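Local coordinates for protein LipS lipolytic enzyme (Unidentified, PDB 4FBL) that probably hydrolyses ester bonds in lipids as a thermostable lipase of the alpha/beta-hydrolase fold, with spermidine bound in its pocket here, at residues C[172-178]-C[192-198]; C[36-40]-C[90-95]. One frame throughout, in Å; residues are numbered along the deposited sequence.

Contact 1 (C[172-178]-C[192-198]). With SPD (spermidine), chain I.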
loop_
_atom_site.group_PDB
_atom_site.type_symbol
_atom_site.label_atom_id
_atom_site.label_comp_id
_atom_site.label_asym_id
_atom_site.label_seq_id
_atom_site.Cartn_x
_atom_site.Cartn_y
_atom_site.Cartn_z
ATOM N N PRO C 172 11.556 -12.316 11.875
ATOM C CA PRO C 172 11.667 -12.108 13.345
ATOM C C PRO C 172 10.539 -11.214 13.872
ATOM O O PRO C 172 9.973 -10.410 13.057
ATOM C CB PRO C 172 12.971 -11.321 13.486
ATOM C CG PRO C 172 13.274 -10.768 12.160
ATOM C CD PRO C 172 12.672 -11.690 11.123
ATOM N N ALA C 173 10.224 -11.234 15.180
ATOM C CA ALA C 173 9.285 -10.194 15.673
ATOM C C ALA C 173 9.818 -8.731 15.554
ATOM O O ALA C 173 9.042 -7.808 15.319
ATOM C CB ALA C 173 8.813 -10.478 17.072
ATOM N N GLU C 174 11.124 -8.502 15.716
ATOM C CA GLU C 174 11.640 -7.131 15.770
ATOM C C GLU C 174 12.871 -7.014 14.975
ATOM O O GLU C 174 13.563 -7.980 14.783
ATOM C CB GLU C 174 11.936 -6.708 17.225
ATOM C CG GLU C 174 10.697 -6.562 18.022
ATOM C CD GLU C 174 10.954 -6.403 19.520
ATOM O OE1 GLU C 174 12.095 -6.615 19.961
ATOM O OE2 GLU C 174 10.017 -6.044 20.253
ATOM N N LEU C 175 13.112 -5.837 14.467
ATOM C CA LEU C 175 14.328 -5.483 13.789
ATOM C C LEU C 175 14.891 -4.315 14.623
ATOM O O LEU C 175 14.161 -3.788 15.445
ATOM C CB LEU C 175 13.974 -4.926 12.400
ATOM C CG LEU C 175 14.025 -5.554 10.989
ATOM C CD1 LEU C 175 15.039 -4.757 10.035
ATOM C CD2 LEU C 175 14.225 -7.083 11.010
ATOM N N PRO C 176 16.198 -3.984 14.464
ATOM C CA PRO C 176 16.823 -2.675 14.695
ATOM C C PRO C 176 16.006 -1.433 14.280
ATOM O O PRO C 176 15.309 -1.416 13.222
ATOM C CB PRO C 176 18.087 -2.792 13.866
ATOM C CG PRO C 176 18.540 -4.335 14.246
ATOM C CD PRO C 176 17.219 -5.045 14.647
ATOM N N GLY C 177 16.114 -0.385 15.107
ATOM C CA GLY C 177 15.214 0.787 14.987
ATOM C C GLY C 177 15.552 1.694 13.813
ATOM O O GLY C 177 16.627 1.542 13.205
ATOM N N ILE C 178 14.647 2.621 13.484
ATOM C CA ILE C 178 14.907 3.560 12.387
ATOM C C ILE C 178 15.306 4.983 12.929
ATOM O O ILE C 178 15.984 5.757 12.204
ATOM C CB ILE C 178 13.796 3.547 11.219
ATOM C CG1 ILE C 178 12.361 3.823 11.755
ATOM C CG2 ILE C 178 13.903 2.221 10.342
ATOM C CD1 ILE C 178 11.365 4.345 10.678
ATOM N N TYR C 192 11.108 4.213 19.288
ATOM C CA TYR C 192 11.432 2.849 19.783
ATOM C C TYR C 192 12.807 2.459 19.219
ATOM O O TYR C 192 13.184 2.875 18.125
ATOM C CB TYR C 192 10.365 1.820 19.353
ATOM C CG TYR C 192 9.006 1.975 19.973
ATOM C CD1 TYR C 192 8.842 2.122 21.353
ATOM C CD2 TYR C 192 7.825 1.908 19.160
ATOM C CE1 TYR C 192 7.568 2.171 21.939
ATOM C CE2 TYR C 192 6.556 2.022 19.730
ATOM C CZ TYR C 192 6.402 2.146 21.107
ATOM O OH TYR C 192 5.102 2.242 21.657
ATOM N N PRO C 193 13.585 1.682 20.006
ATOM C CA PRO C 193 14.904 1.231 19.690
ATOM C C PRO C 193 14.902 0.043 18.652
ATOM O O PRO C 193 15.980 -0.317 18.090
ATOM C CB PRO C 193 15.447 0.784 21.068
ATOM C CG PRO C 193 14.244 0.237 21.775
ATOM C CD PRO C 193 13.179 1.294 21.375
ATOM N N VAL C 194 13.694 -0.486 18.397
ATOM C CA VAL C 194 13.462 -1.607 17.462
ATOM C C VAL C 194 12.237 -1.244 16.544
ATOM O O VAL C 194 11.328 -0.429 16.939
ATOM C CB VAL C 194 13.189 -2.957 18.222
ATOM C CG1 VAL C 194 14.386 -3.327 19.137
ATOM C CG2 VAL C 194 11.890 -2.929 19.101
ATOM N N THR C 195 12.237 -1.811 15.334
ATOM C CA THR C 195 11.025 -1.831 14.469
ATOM C C THR C 195 10.199 -3.126 14.618
ATOM O O THR C 195 10.726 -4.230 14.364
ATOM C CB THR C 195 11.491 -1.744 13.075
ATOM O OG1 THR C 195 12.268 -0.546 12.951
ATOM C CG2 THR C 195 10.278 -1.748 12.102
ATOM N N PRO C 196 8.952 -3.029 15.122
ATOM C CA PRO C 196 8.089 -4.207 15.228
ATOM C C PRO C 196 7.571 -4.595 13.805
ATOM O O PRO C 196 6.818 -3.853 13.133
ATOM C CB PRO C 196 6.883 -3.729 16.045
ATOM C CG PRO C 196 7.164 -2.337 16.373
ATOM C CD PRO C 196 8.239 -1.801 15.530
ATOM N N VAL C 197 8.059 -5.735 13.349
ATOM C CA VAL C 197 7.774 -6.258 11.984
ATOM C C VAL C 197 6.302 -6.263 11.545
ATOM O O VAL C 197 5.999 -5.776 10.444
ATOM C CB VAL C 197 8.493 -7.617 11.815
ATOM C CG1 VAL C 197 8.028 -8.357 10.502
ATOM C CG2 VAL C 197 9.917 -7.340 11.704
ATOM N N PRO C 198 5.389 -6.724 12.405
ATOM C CA PRO C 198 4.024 -6.740 11.877
ATOM C C PRO C 198 3.438 -5.362 11.522
ATOM O O PRO C 198 2.387 -5.357 10.901
ATOM C CB PRO C 198 3.190 -7.330 13.016
ATOM C CG PRO C 198 4.204 -8.172 13.778
ATOM C CD PRO C 198 5.448 -7.352 13.732
HETATM N N1 SPD I . 15.893 8.759 11.215
HETATM C C2 SPD I . 14.960 8.334 12.191
HETATM C C3 SPD I . 13.489 8.602 11.705
HETATM C C4 SPD I . 12.583 8.791 12.910
HETATM C C5 SPD I . 11.960 7.475 13.392
HETATM N N6 SPD I . 10.610 7.803 13.821
HETATM C C7 SPD I . 10.119 9.151 13.710
HETATM C C8 SPD I . 9.675 9.561 12.294
HETATM C C9 SPD I . 9.990 8.576 11.157
HETATM N N10 SPD I . 10.621 9.299 10.067
HETATM O O HOH W 1 12.682 3.501 15.360
#
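L175 and T195 face each other as the hydrogen-bonded pair of a two-stranded antiparallel hairpin sheet, strand 174-176 against 194-196. L175 N gives T195 O a bond of 2.9 Å; T195 N answers to L175 O at 2.8 Å, but more bent (N-H...O 137°) and from above the carbonyl plane. A third backbone bond, V197 N to A173 O, continues the pairing past the strand end. Packing is tight around T195 and V197, both buried. The CG2 branch of V197 presses on P172 O at 3.4 Å, and V194 CB comes within 3.1 Å of L175 O. The hydroxyl of T195 donates to P176 O across 3.2 Å, again from above the carbonyl plane; with OG1 set anti to the carbonyl carbon (chi1 -57°) it meets the strand just where it turns off toward G177. A beta carbon at G177 would lie only 2.7 Å from P193 O, which is consistent with a glycine at this point. E174, by contrast, lies on the open, solvent-facing side: its extended chain runs obliquely over the partly buried V194, CD resting 3.6 Å from CG2. Beyond the strands, a water bridges I178 N and Y192 O, and the I178 side chain reaches the spermidine, whose pocket it lines with T61 and others. Lying in sequence between strands 147-151 and 221-226, the pair is probably part of a cap, as in many alpha/beta hydrolases. Two prolines in one segment and three in the other have no N-H to give; the pairing rests on three backbone bonds, one hydroxyl and one water.

Contact 2 (C[36-40]-C[90-95])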
loop_
_atom_site.group_PDB
_atom_site.type_symbol
_atom_site.label_atom_id
_atom_site.label_comp_id
_atom_site.label_asym_id
_atom_site.label_seq_id
_atom_site.Cartn_x
_atom_site.Cartn_y
_atom_site.Cartn_z
ATOM N N LEU C 36 -1.851 0.974 29.410
ATOM C CA LEU C 36 -0.352 0.927 29.527
ATOM C C LEU C 36 0.176 2.281 30.025
ATOM O O LEU C 36 -0.528 3.267 29.981
ATOM C CB LEU C 36 0.277 0.550 28.148
ATOM C CG LEU C 36 0.659 -0.899 27.750
ATOM C CD1 LEU C 36 -0.343 -1.965 28.295
ATOM C CD2 LEU C 36 0.862 -1.094 26.194
ATOM N N GLN C 37 1.418 2.336 30.485
ATOM C CA GLN C 37 2.036 3.616 30.798
ATOM C C GLN C 37 2.681 4.263 29.558
ATOM O O GLN C 37 3.389 3.591 28.797
ATOM C CB GLN C 37 3.100 3.440 31.897
ATOM C CG GLN C 37 2.564 3.273 33.366
ATOM C CD GLN C 37 1.508 4.322 33.797
ATOM O OE1 GLN C 37 1.775 5.526 33.849
ATOM N NE2 GLN C 37 0.311 3.847 34.125
ATOM N N VAL C 38 2.453 5.563 29.368
ATOM C CA VAL C 38 3.139 6.337 28.323
ATOM C C VAL C 38 4.544 6.606 28.806
ATOM O O VAL C 38 4.714 7.037 29.934
ATOM C CB VAL C 38 2.382 7.665 28.019
ATOM C CG1 VAL C 38 3.123 8.518 27.067
ATOM C CG2 VAL C 38 0.993 7.369 27.500
ATOM N N LEU C 39 5.556 6.351 27.963
ATOM C CA LEU C 39 6.907 6.704 28.242
ATOM C C LEU C 39 7.100 8.210 28.573
ATOM O O LEU C 39 6.473 9.078 27.961
ATOM C CB LEU C 39 7.805 6.358 27.052
ATOM C CG LEU C 39 8.087 4.860 26.821
ATOM C CD1 LEU C 39 8.736 4.747 25.453
ATOM C CD2 LEU C 39 9.010 4.230 27.900
ATOM N N PRO C 40 7.982 8.504 29.543
ATOM C CA PRO C 40 8.350 9.928 29.864
ATOM C C PRO C 40 8.780 10.657 28.606
ATOM O O PRO C 40 9.651 10.169 27.859
ATOM C CB PRO C 40 9.563 9.771 30.832
ATOM C CG PRO C 40 9.234 8.398 31.572
ATOM C CD PRO C 40 8.518 7.515 30.528
ATOM N N GLY C 90 4.879 5.436 21.698
ATOM C CA GLY C 90 5.322 5.938 23.039
ATOM C C GLY C 90 4.796 5.100 24.220
ATOM O O GLY C 90 4.586 5.650 25.324
ATOM N N THR C 91 4.513 3.797 23.992
ATOM C CA THR C 91 4.150 2.786 25.071
ATOM C C THR C 91 5.168 1.618 24.944
ATOM O O THR C 91 6.287 1.722 25.448
ATOM C CB THR C 91 2.734 2.333 24.960
ATOM O OG1 THR C 91 2.482 1.727 23.663
ATOM C CG2 THR C 91 1.807 3.527 25.117
ATOM N N THR C 92 4.865 0.582 24.157
ATOM C CA THR C 92 5.839 -0.477 23.966
ATOM C C THR C 92 5.795 -0.953 22.522
ATOM O O THR C 92 4.728 -0.815 21.887
ATOM C CB THR C 92 5.520 -1.686 24.872
ATOM O OG1 THR C 92 4.279 -2.323 24.487
ATOM C CG2 THR C 92 5.447 -1.262 26.334
ATOM N N PRO C 93 6.939 -1.505 22.013
ATOM C CA PRO C 93 6.935 -2.030 20.664
ATOM C C PRO C 93 5.892 -3.132 20.488
ATOM O O PRO C 93 5.287 -3.215 19.377
ATOM C CB PRO C 93 8.386 -2.535 20.441
ATOM C CG PRO C 93 9.217 -1.649 21.442
ATOM C CD PRO C 93 8.301 -1.544 22.612
ATOM N N ALA C 94 5.630 -3.916 21.531
ATOM C CA ALA C 94 4.507 -4.914 21.486
ATOM C C ALA C 94 3.119 -4.322 21.229
ATOM O O ALA C 94 2.275 -4.901 20.510
ATOM C CB ALA C 94 4.437 -5.780 22.796
ATOM N N GLU C 95 2.809 -3.202 21.865
ATOM C CA GLU C 95 1.540 -2.556 21.539
ATOM C C GLU C 95 1.489 -1.996 20.058
ATOM O O GLU C 95 0.460 -2.117 19.333
ATOM C CB GLU C 95 1.201 -1.513 22.590
ATOM C CG GLU C 95 -0.168 -0.927 22.256
ATOM C CD GLU C 95 -0.659 0.228 23.149
ATOM O OE1 GLU C 95 -1.689 -0.061 23.829
ATOM O OE2 GLU C 95 -0.089 1.387 23.124
HETATM O O HOH W 2 5.228 1.875 28.288
#
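G90 O is approached by two neighbouring groups of segment 36-40: L39 N donates to it at 2.9 Å, tilted 31° from the carbonyl plane, and V38 CA sends a CH...O contact from 3.4 Å. The carbonyl belongs to the loop that leads into helix 93-97, where T92 is the N-cap, its OG1 accepting from E95 N at 3.1 Å. G90 has a positive phi, a conformation that favours glycine. One residue on, a water gives hydrogen bonds to Q37 O and, weakly, to T91 O, so the segments are also joined through solvent. V38 CG1 lies by G90 O, while L39 sets CG and CD1 each 3.9 Å from T91 O. At the other end L36 lays its CD2 methyl alongside E95, 3.6 Å from CB, the two side chains passing each other head to tail. E95 runs extended, with CG anti to the backbone N (chi1 -177°), which carries its carboxylate back toward the loop. An alanine here would keep CB but remove the rest, and the T91 hydroxyl would probably lose its acceptor and the L36 CD2 methyl the flank that CG and the carboxylate give it. The short T91 OG1 to E95 OE2 bond, 2.6 Å, reaches the oxygen from above the carboxylate plane.

From the N terminus, contact 2 closes first: the chain leaves 36-40, runs through strands 45-47, 52-57 and 80-83 and helix 68-76, and comes back to it at 90-95, tying its modelled start to the loop before helix 93-97. The chain then runs through strands 121-127 and 147-151 of the central sheet before contact 1 closes a 13-residue loop between 172-178 and 192-198, ahead of strand 221-226. The two closures follow in series, neither nesting nor crossing. They nevertheless meet in space: Y192 OH of contact 1, which also hydrogen-bonds G88 O, probably bonds T91 N, 2.9 Å away, and P196 CG packs on P93 O, joining the hairpin to the loop and helix start.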